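Biogenic amine-binding protein (Rhodnius prolixus, PDB 4GE1) binds biogenic amines such as serotonin and norepinephrine in the saliva of a blood-feeding insect, holding the ligand, here tryptamine, inside a lipocalin barrel. Local coordinates at residues W24-G32 with L164-T172; I113-H124 with L135-K146. All blocks are in the same frame, centred on the assembly; numbering follows the deposited sequence.

Interaction 1: residues W24-G32 with L164-T172; sequences WYITHYKLG and LSGLFDATT
H28 and Y29, on the first strand of the lipocalin barrel, pair with D169 and F168 of a short antiparallel strand that follows helix 150-159 and joins the barrel wall. Three backbone hydrogen bonds hold the two segments together: Y29 N to F168 O (3.0 Å), F168 N to Y29 O, and A170 N to T27 O at 2.8 Å. The bond from F168 N arrives well above the carbonyl plane of Y29.

Aromatic contacts occupy the side of Y29 and F168. There the edge of the F168 ring, through CD2, meets the face of Y29 in an offset edge-to-face pair with planes at 76°. The Y29 hydroxyl reaches on to D40 and N42.

Apolar contacts continue with L167, whose CD2 lies against K30 CB while CD1 approaches H28 CB. L164 turns CD1 over one face of the H28 imidazole, a CH-pi contact 3.7 Å from the ring centroid. Alongside, the D169 carboxylate lies nearly parallel to that ring; its OD1 accepts from T171 N, closing an Asx turn, and also from T171 OG1. A 2.9 Å hydrogen bond between H28 ND1 and T27 OG1, in the plane of the ring at its edge, restrains the rotation of the imidazole.

Interaction 2: residues I113-H124 with L135-K146; sequences IDTDYSKYSVVH and LYAVQSRTENVK. With TSS (2-(1H-indol-3-yl)ethanamine), chain E.
Paired strands of a beta hairpin in the lipocalin barrel make this contact, S121 and V123 facing Q139 and A137 in hydrogen-bonded antiparallel pairs. The hairpin strands 120-124 and 135-140 run at 162° to each other, and reciprocal N-H to O bonds close both pairs, with A137 N to V123 O at 2.9 Å.

On the side of S121, V123, A137 and Q139 lies the tryptamine pocket. V123 CG1 packs on A137 CB and also touches the end of the Q139 side chain. The Q139 amide is fixed by partners at both ends: NE2 donates in the amide plane to S121 OG (2.9 Å) and also bonds the hydroxyl of Y112, while OE1 accepts the indole N-H, TSS NE1, at 3.2 Å. With CG beside the backbone N (chi1 -51°) and the chain extended beyond it, the amide reaches the ligand. L135 CD2 adds an apolar contact to the indole.

The other side carries H124 and Y136, whose rings meet obliquely. H124 CD2 sits over one face of the Y136 ring, 3.3 Å from CZ, while I113 CD1 approaches that ring's edge.

Beyond the paired strands, R141 reaches back to the turn at 116-119. Its guanidinium also bonds S23 and F19 and makes a cation-pi contact with W24, tying the hairpin to the N-terminal part of the chain. A bend at chi2 (-58°) brings R141 NE and NH2 side-on to Y117 O, at 2.9 and 3.1 Å, with the carbonyl oxygen near the guanidinium plane.

Overall arrangement
Strands 23-31 and 130-140 are neighbours in the barrel sheet, and this brings interactions 1 and 2 together with centres about 10 Å apart. The whole of interaction 2 falls in sequence between the two segments of interaction 1. Probable hydrogen bonds join them: H28 O lies 2.8 Å from V138 N and Y25 N 2.7 Å from S140 O. A classic beta bulge sets T27 and H28 together opposite V138. Both contacts contribute to the tryptamine pocket, I26 from segment 24-32, its side chain about 4 Å from the ligand, and L135 and Q139 from segment 135-146. Beyond these segments, D73 forms a hydrogen bond with tryptamine.

Interaction 1: residues W24-G32 with L164-T172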
# COMPACT_ATOMS: atom_id res chain seq x y z
N TRP A 24 3.44 -5.67 5.33
CA TRP A 24 3.47 -6.02 3.91
C TRP A 24 4.69 -5.41 3.21
O TRP A 24 5.11 -4.31 3.54
CB TRP A 24 2.23 -5.46 3.20
CG TRP A 24 0.92 -6.14 3.57
CD1 TRP A 24 -0.01 -5.71 4.47
CD2 TRP A 24 0.39 -7.35 3.00
NE1 TRP A 24 -1.08 -6.58 4.51
CE2 TRP A 24 -0.86 -7.59 3.62
CE3 TRP A 24 0.85 -8.26 2.04
CZ2 TRP A 24 -1.64 -8.70 3.30
CZ3 TRP A 24 0.08 -9.34 1.73
CH2 TRP A 24 -1.15 -9.56 2.36
N TYR A 25 5.24 -6.13 2.24
CA TYR A 25 6.27 -5.59 1.38
C TYR A 25 5.69 -5.37 -0.01
O TYR A 25 4.98 -6.23 -0.54
CB TYR A 25 7.45 -6.55 1.28
CG TYR A 25 8.19 -6.77 2.58
CD1 TYR A 25 7.83 -7.80 3.44
CD2 TYR A 25 9.24 -5.94 2.95
CE1 TYR A 25 8.50 -8.00 4.64
CE2 TYR A 25 9.91 -6.13 4.15
CZ TYR A 25 9.54 -7.16 4.99
OH TYR A 25 10.21 -7.36 6.17
N ILE A 26 5.98 -4.21 -0.60
CA ILE A 26 5.56 -3.93 -1.97
C ILE A 26 6.63 -4.43 -2.93
O ILE A 26 7.72 -3.86 -3.01
CB ILE A 26 5.28 -2.44 -2.18
CG1 ILE A 26 4.29 -1.96 -1.11
CG2 ILE A 26 4.72 -2.19 -3.57
CD1 ILE A 26 3.65 -0.63 -1.41
N THR A 27 6.32 -5.51 -3.63
CA THR A 27 7.31 -6.20 -4.44
C THR A 27 7.34 -5.73 -5.90
O THR A 27 8.40 -5.68 -6.52
CB THR A 27 7.10 -7.72 -4.39
OG1 THR A 27 5.75 -8.03 -4.76
CG2 THR A 27 7.37 -8.24 -2.98
N HIS A 28 6.17 -5.42 -6.44
CA HIS A 28 6.04 -5.02 -7.84
C HIS A 28 4.98 -3.94 -7.93
O HIS A 28 4.03 -3.95 -7.15
CB HIS A 28 5.57 -6.20 -8.70
CG HIS A 28 6.47 -7.39 -8.66
ND1 HIS A 28 6.57 -8.21 -7.55
CD2 HIS A 28 7.29 -7.92 -9.59
CE1 HIS A 28 7.42 -9.19 -7.80
NE2 HIS A 28 7.87 -9.03 -9.03
N TYR A 29 5.12 -3.04 -8.89
CA TYR A 29 4.11 -2.00 -9.05
C TYR A 29 4.24 -1.14 -10.29
O TYR A 29 5.34 -0.90 -10.80
CB TYR A 29 4.08 -1.10 -7.81
CG TYR A 29 5.33 -0.28 -7.57
CD1 TYR A 29 5.50 0.96 -8.18
CD2 TYR A 29 6.32 -0.73 -6.70
CE1 TYR A 29 6.63 1.73 -7.93
CE2 TYR A 29 7.45 0.03 -6.45
CZ TYR A 29 7.61 1.26 -7.06
OH TYR A 29 8.75 1.99 -6.80
N LYS A 30 3.09 -0.67 -10.77
CA LYS A 30 3.04 0.33 -11.82
C LYS A 30 2.48 1.61 -11.24
O LYS A 30 1.37 1.63 -10.70
CB LYS A 30 2.15 -0.13 -12.97
CG LYS A 30 1.90 0.98 -14.01
CD LYS A 30 1.11 0.46 -15.19
CE LYS A 30 0.89 1.55 -16.23
NZ LYS A 30 -0.21 1.17 -17.16
N LEU A 31 3.27 2.67 -11.33
CA LEU A 31 2.86 3.99 -10.90
C LEU A 31 2.61 4.89 -12.12
O LEU A 31 3.55 5.24 -12.83
CB LEU A 31 3.95 4.60 -10.05
CG LEU A 31 3.76 6.06 -9.68
CD1 LEU A 31 2.51 6.22 -8.83
CD2 LEU A 31 4.99 6.57 -8.95
N GLY A 32 1.36 5.26 -12.36
CA GLY A 32 1.02 6.15 -13.48
C GLY A 32 1.20 5.59 -14.89
O GLY A 32 1.45 4.40 -15.07
N LEU A 164 2.61 -9.30 -14.68
CA LEU A 164 3.70 -9.07 -13.74
C LEU A 164 4.89 -8.38 -14.42
O LEU A 164 5.39 -7.36 -13.93
CB LEU A 164 4.14 -10.38 -13.11
CG LEU A 164 5.12 -10.23 -11.94
CD1 LEU A 164 4.43 -9.54 -10.76
CD2 LEU A 164 5.66 -11.59 -11.54
N SER A 165 5.34 -8.95 -15.54
CA SER A 165 6.46 -8.40 -16.29
C SER A 165 6.15 -6.99 -16.80
O SER A 165 7.04 -6.28 -17.29
CB SER A 165 6.88 -9.33 -17.44
OG SER A 165 5.85 -9.47 -18.41
N GLY A 166 4.90 -6.57 -16.66
CA GLY A 166 4.49 -5.22 -16.99
C GLY A 166 4.65 -4.21 -15.85
O GLY A 166 4.41 -3.02 -16.03
N LEU A 167 5.05 -4.68 -14.67
CA LEU A 167 5.29 -3.77 -13.55
C LEU A 167 6.78 -3.60 -13.31
O LEU A 167 7.59 -4.43 -13.73
CB LEU A 167 4.61 -4.27 -12.27
CG LEU A 167 3.20 -4.84 -12.37
CD1 LEU A 167 2.66 -5.14 -10.99
CD2 LEU A 167 2.28 -3.88 -13.09
N PHE A 168 7.14 -2.53 -12.62
CA PHE A 168 8.49 -2.43 -12.07
C PHE A 168 8.67 -3.47 -10.97
O PHE A 168 7.89 -3.53 -10.02
CB PHE A 168 8.76 -1.03 -11.52
CG PHE A 168 10.01 -0.95 -10.68
CD1 PHE A 168 11.26 -1.17 -11.25
CD2 PHE A 168 9.94 -0.66 -9.33
CE1 PHE A 168 12.42 -1.11 -10.47
CE2 PHE A 168 11.09 -0.60 -8.55
CZ PHE A 168 12.33 -0.82 -9.13
N ASP A 169 9.71 -4.29 -11.10
CA ASP A 169 10.02 -5.32 -10.12
C ASP A 169 10.98 -4.76 -9.07
O ASP A 169 12.19 -4.65 -9.31
CB ASP A 169 10.62 -6.54 -10.82
CG ASP A 169 11.12 -7.61 -9.86
OD1 ASP A 169 10.86 -7.52 -8.64
OD2 ASP A 169 11.78 -8.55 -10.34
N ALA A 170 10.43 -4.39 -7.92
CA ALA A 170 11.21 -3.74 -6.88
C ALA A 170 12.24 -4.68 -6.28
O ALA A 170 13.22 -4.24 -5.68
CB ALA A 170 10.30 -3.17 -5.79
N THR A 171 12.04 -5.98 -6.47
CA THR A 171 13.00 -6.98 -6.01
C THR A 171 14.26 -7.00 -6.89
O THR A 171 15.11 -7.87 -6.74
CB THR A 171 12.39 -8.42 -5.91
OG1 THR A 171 12.58 -9.12 -7.15
CG2 THR A 171 10.89 -8.36 -5.56
N THR A 172 14.36 -6.04 -7.81
CA THR A 172 15.59 -5.84 -8.57
C THR A 172 16.53 -4.91 -7.81
O THR A 172 17.75 -5.03 -7.90
CB THR A 172 15.35 -5.26 -9.97
OG1 THR A 172 14.66 -4.01 -9.88
CG2 THR A 172 14.53 -6.23 -10.82

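Interaction 2: residues I113-H124 with L135-K146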
# COMPACT_ATOMS: atom_id res chain seq x y z
N ILE A 113 -7.95 -5.98 -5.19
CA ILE A 113 -8.34 -6.85 -6.28
C ILE A 113 -8.37 -8.31 -5.84
O ILE A 113 -9.26 -9.07 -6.26
CB ILE A 113 -7.35 -6.67 -7.44
CG1 ILE A 113 -7.44 -5.25 -7.99
CG2 ILE A 113 -7.60 -7.69 -8.53
CD1 ILE A 113 -6.37 -4.90 -8.99
N ASP A 114 -7.42 -8.69 -4.99
CA ASP A 114 -7.31 -10.06 -4.48
C ASP A 114 -6.31 -10.15 -3.32
O ASP A 114 -5.42 -9.32 -3.19
CB ASP A 114 -6.90 -11.01 -5.61
CG ASP A 114 -7.03 -12.47 -5.21
OD1 ASP A 114 -7.89 -12.79 -4.36
OD2 ASP A 114 -6.28 -13.31 -5.76
N THR A 115 -6.47 -11.18 -2.49
CA THR A 115 -5.54 -11.46 -1.40
C THR A 115 -5.85 -12.80 -0.75
O THR A 115 -7.00 -13.23 -0.70
CB THR A 115 -5.59 -10.39 -0.31
OG1 THR A 115 -4.60 -10.66 0.68
CG2 THR A 115 -6.97 -10.37 0.35
N ASP A 116 -4.82 -13.48 -0.26
CA ASP A 116 -5.02 -14.70 0.51
C ASP A 116 -4.70 -14.44 1.97
O ASP A 116 -4.61 -15.36 2.78
CB ASP A 116 -4.17 -15.85 -0.05
CG ASP A 116 -2.69 -15.65 0.19
OD1 ASP A 116 -2.28 -14.54 0.60
OD2 ASP A 116 -1.92 -16.61 -0.04
N TYR A 117 -4.50 -13.16 2.30
CA TYR A 117 -4.31 -12.71 3.68
C TYR A 117 -2.93 -13.00 4.27
O TYR A 117 -2.32 -12.12 4.89
CB TYR A 117 -5.43 -13.25 4.59
CG TYR A 117 -6.81 -12.81 4.15
CD1 TYR A 117 -7.34 -11.59 4.57
CD2 TYR A 117 -7.58 -13.61 3.31
CE1 TYR A 117 -8.59 -11.18 4.17
CE2 TYR A 117 -8.84 -13.20 2.90
CZ TYR A 117 -9.34 -11.99 3.33
OH TYR A 117 -10.59 -11.57 2.93
N SER A 118 -2.43 -14.22 4.08
CA SER A 118 -1.19 -14.63 4.74
C SER A 118 0.03 -14.70 3.81
O SER A 118 1.11 -15.09 4.23
CB SER A 118 -1.38 -15.96 5.50
OG SER A 118 -1.69 -17.04 4.63
N LYS A 119 -0.14 -14.31 2.55
CA LYS A 119 0.97 -14.32 1.60
C LYS A 119 1.02 -13.09 0.70
O LYS A 119 2.05 -12.39 0.66
CB LYS A 119 0.94 -15.58 0.74
CG LYS A 119 1.41 -16.83 1.47
CD LYS A 119 1.43 -18.02 0.54
CE LYS A 119 2.01 -19.23 1.24
NZ LYS A 119 1.25 -19.57 2.48
N TYR A 120 -0.07 -12.83 -0.02
CA TYR A 120 -0.07 -11.80 -1.05
C TYR A 120 -1.36 -10.99 -1.08
O TYR A 120 -2.41 -11.45 -0.64
CB TYR A 120 0.12 -12.44 -2.43
CG TYR A 120 -1.15 -13.07 -2.98
CD1 TYR A 120 -2.01 -12.35 -3.81
CD2 TYR A 120 -1.49 -14.37 -2.65
CE1 TYR A 120 -3.18 -12.92 -4.30
CE2 TYR A 120 -2.66 -14.96 -3.14
CZ TYR A 120 -3.50 -14.23 -3.96
OH TYR A 120 -4.65 -14.81 -4.45
N SER A 121 -1.27 -9.78 -1.61
CA SER A 121 -2.45 -8.99 -1.94
C SER A 121 -2.14 -8.16 -3.17
O SER A 121 -1.00 -7.80 -3.42
CB SER A 121 -2.86 -8.10 -0.78
OG SER A 121 -1.84 -7.18 -0.44
N VAL A 122 -3.17 -7.86 -3.95
CA VAL A 122 -3.01 -7.03 -5.13
C VAL A 122 -3.95 -5.83 -5.02
O VAL A 122 -5.13 -5.99 -4.73
CB VAL A 122 -3.28 -7.84 -6.40
CG1 VAL A 122 -3.13 -6.96 -7.63
CG2 VAL A 122 -2.34 -9.04 -6.45
N VAL A 123 -3.41 -4.63 -5.20
CA VAL A 123 -4.18 -3.45 -4.86
C VAL A 123 -4.13 -2.39 -5.96
O VAL A 123 -3.18 -2.31 -6.73
CB VAL A 123 -3.70 -2.85 -3.50
CG1 VAL A 123 -2.32 -2.18 -3.62
CG2 VAL A 123 -4.74 -1.88 -2.94
N HIS A 124 -5.19 -1.60 -6.04
CA HIS A 124 -5.21 -0.39 -6.85
C HIS A 124 -5.46 0.79 -5.92
O HIS A 124 -6.45 0.81 -5.18
CB HIS A 124 -6.29 -0.47 -7.93
CG HIS A 124 -6.53 0.82 -8.64
ND1 HIS A 124 -7.53 1.69 -8.28
CD2 HIS A 124 -5.90 1.39 -9.70
CE1 HIS A 124 -7.51 2.75 -9.08
NE2 HIS A 124 -6.53 2.59 -9.95
N LEU A 135 -1.80 3.84 -8.68
CA LEU A 135 -0.87 2.79 -8.36
C LEU A 135 -1.54 1.43 -8.45
O LEU A 135 -2.61 1.21 -7.87
CB LEU A 135 -0.31 3.01 -6.96
CG LEU A 135 0.68 1.97 -6.44
CD1 LEU A 135 2.03 2.19 -7.09
CD2 LEU A 135 0.80 2.08 -4.92
N TYR A 136 -0.90 0.53 -9.19
CA TYR A 136 -1.22 -0.89 -9.11
C TYR A 136 -0.05 -1.59 -8.42
O TYR A 136 1.09 -1.50 -8.88
CB TYR A 136 -1.43 -1.48 -10.50
CG TYR A 136 -2.74 -1.12 -11.15
CD1 TYR A 136 -3.90 -1.82 -10.85
CD2 TYR A 136 -2.81 -0.09 -12.08
CE1 TYR A 136 -5.10 -1.50 -11.46
CE2 TYR A 136 -4.00 0.24 -12.69
CZ TYR A 136 -5.14 -0.47 -12.38
OH TYR A 136 -6.33 -0.14 -12.98
N ALA A 137 -0.32 -2.29 -7.33
CA ALA A 137 0.76 -2.87 -6.53
C ALA A 137 0.56 -4.34 -6.17
O ALA A 137 -0.53 -4.74 -5.76
CB ALA A 137 1.00 -2.04 -5.26
N VAL A 138 1.63 -5.12 -6.33
CA VAL A 138 1.70 -6.45 -5.75
C VAL A 138 2.40 -6.39 -4.39
O VAL A 138 3.46 -5.76 -4.24
CB VAL A 138 2.41 -7.44 -6.69
CG1 VAL A 138 2.64 -8.77 -5.99
CG2 VAL A 138 1.58 -7.64 -7.96
N GLN A 139 1.80 -7.04 -3.40
CA GLN A 139 2.26 -6.95 -2.02
C GLN A 139 2.42 -8.35 -1.41
O GLN A 139 1.64 -9.26 -1.69
CB GLN A 139 1.31 -6.07 -1.20
CG GLN A 139 1.06 -4.71 -1.86
CD GLN A 139 0.10 -3.82 -1.09
OE1 GLN A 139 0.26 -2.60 -1.06
NE2 GLN A 139 -0.90 -4.42 -0.46
N SER A 140 3.45 -8.52 -0.59
CA SER A 140 3.78 -9.82 -0.04
C SER A 140 4.01 -9.71 1.46
O SER A 140 4.36 -8.64 1.97
CB SER A 140 5.01 -10.39 -0.73
OG SER A 140 5.41 -11.63 -0.17
N ARG A 141 3.80 -10.80 2.18
CA ARG A 141 4.09 -10.85 3.60
C ARG A 141 5.60 -11.00 3.79
O ARG A 141 6.13 -10.72 4.87
CB ARG A 141 3.34 -12.00 4.28
CG ARG A 141 1.83 -11.80 4.37
CD ARG A 141 1.46 -10.53 5.14
NE ARG A 141 0.07 -10.55 5.61
CZ ARG A 141 -0.51 -9.57 6.30
NH1 ARG A 141 0.17 -8.47 6.59
NH2 ARG A 141 -1.77 -9.69 6.70
N THR A 142 6.28 -11.46 2.74
CA THR A 142 7.73 -11.55 2.73
C THR A 142 8.31 -10.62 1.66
O THR A 142 7.57 -10.02 0.88
CB THR A 142 8.22 -12.99 2.51
OG1 THR A 142 7.57 -13.55 1.37
CG2 THR A 142 7.92 -13.86 3.74
N GLU A 143 9.63 -10.50 1.64
CA GLU A 143 10.29 -9.55 0.75
C GLU A 143 10.12 -9.93 -0.73
O GLU A 143 10.13 -9.07 -1.60
CB GLU A 143 11.78 -9.41 1.11
CG GLU A 143 12.01 -8.97 2.54
CD GLU A 143 13.47 -8.70 2.85
OE1 GLU A 143 13.92 -9.09 3.95
OE2 GLU A 143 14.16 -8.08 2.02
N ASN A 144 9.97 -11.23 -0.98
CA ASN A 144 9.72 -11.73 -2.34
C ASN A 144 8.37 -12.43 -2.39
O ASN A 144 7.86 -12.88 -1.36
CB ASN A 144 10.82 -12.71 -2.76
CG ASN A 144 12.22 -12.20 -2.42
OD1 ASN A 144 12.82 -11.44 -3.18
ND2 ASN A 144 12.74 -12.63 -1.27
N VAL A 145 7.77 -12.51 -3.58
CA VAL A 145 6.51 -13.24 -3.70
C VAL A 145 6.79 -14.74 -3.59
O VAL A 145 7.67 -15.27 -4.28
CB VAL A 145 5.77 -12.93 -5.02
CG1 VAL A 145 4.47 -13.71 -5.09
CG2 VAL A 145 5.50 -11.44 -5.14
N LYS A 146 6.06 -15.42 -2.71
CA LYS A 146 6.20 -16.87 -2.57
C LYS A 146 5.96 -17.53 -3.92
O LYS A 146 4.96 -17.27 -4.58
CB LYS A 146 5.22 -17.41 -1.54
CG LYS A 146 5.57 -17.06 -0.11
CD LYS A 146 6.91 -17.66 0.27
CE LYS A 146 7.30 -17.32 1.69
NZ LYS A 146 8.63 -17.88 2.03
N1 TSS E . 1.54 4.54 0.85
CA TSS E . 0.79 5.12 -0.23
CB TSS E . 0.43 4.22 -1.37
CG TSS E . 0.07 2.80 -1.06
CD1 TSS E . 0.81 1.67 -1.35
NE1 TSS E . 0.15 0.58 -0.92
CE2 TSS E . -1.03 0.96 -0.33
CD2 TSS E . -1.11 2.33 -0.40
CZ2 TSS E . -2.07 0.21 0.29
CH2 TSS E . -3.19 0.87 0.81
CZ3 TSS E . -3.27 2.26 0.73
CE3 TSS E . -2.24 3.00 0.13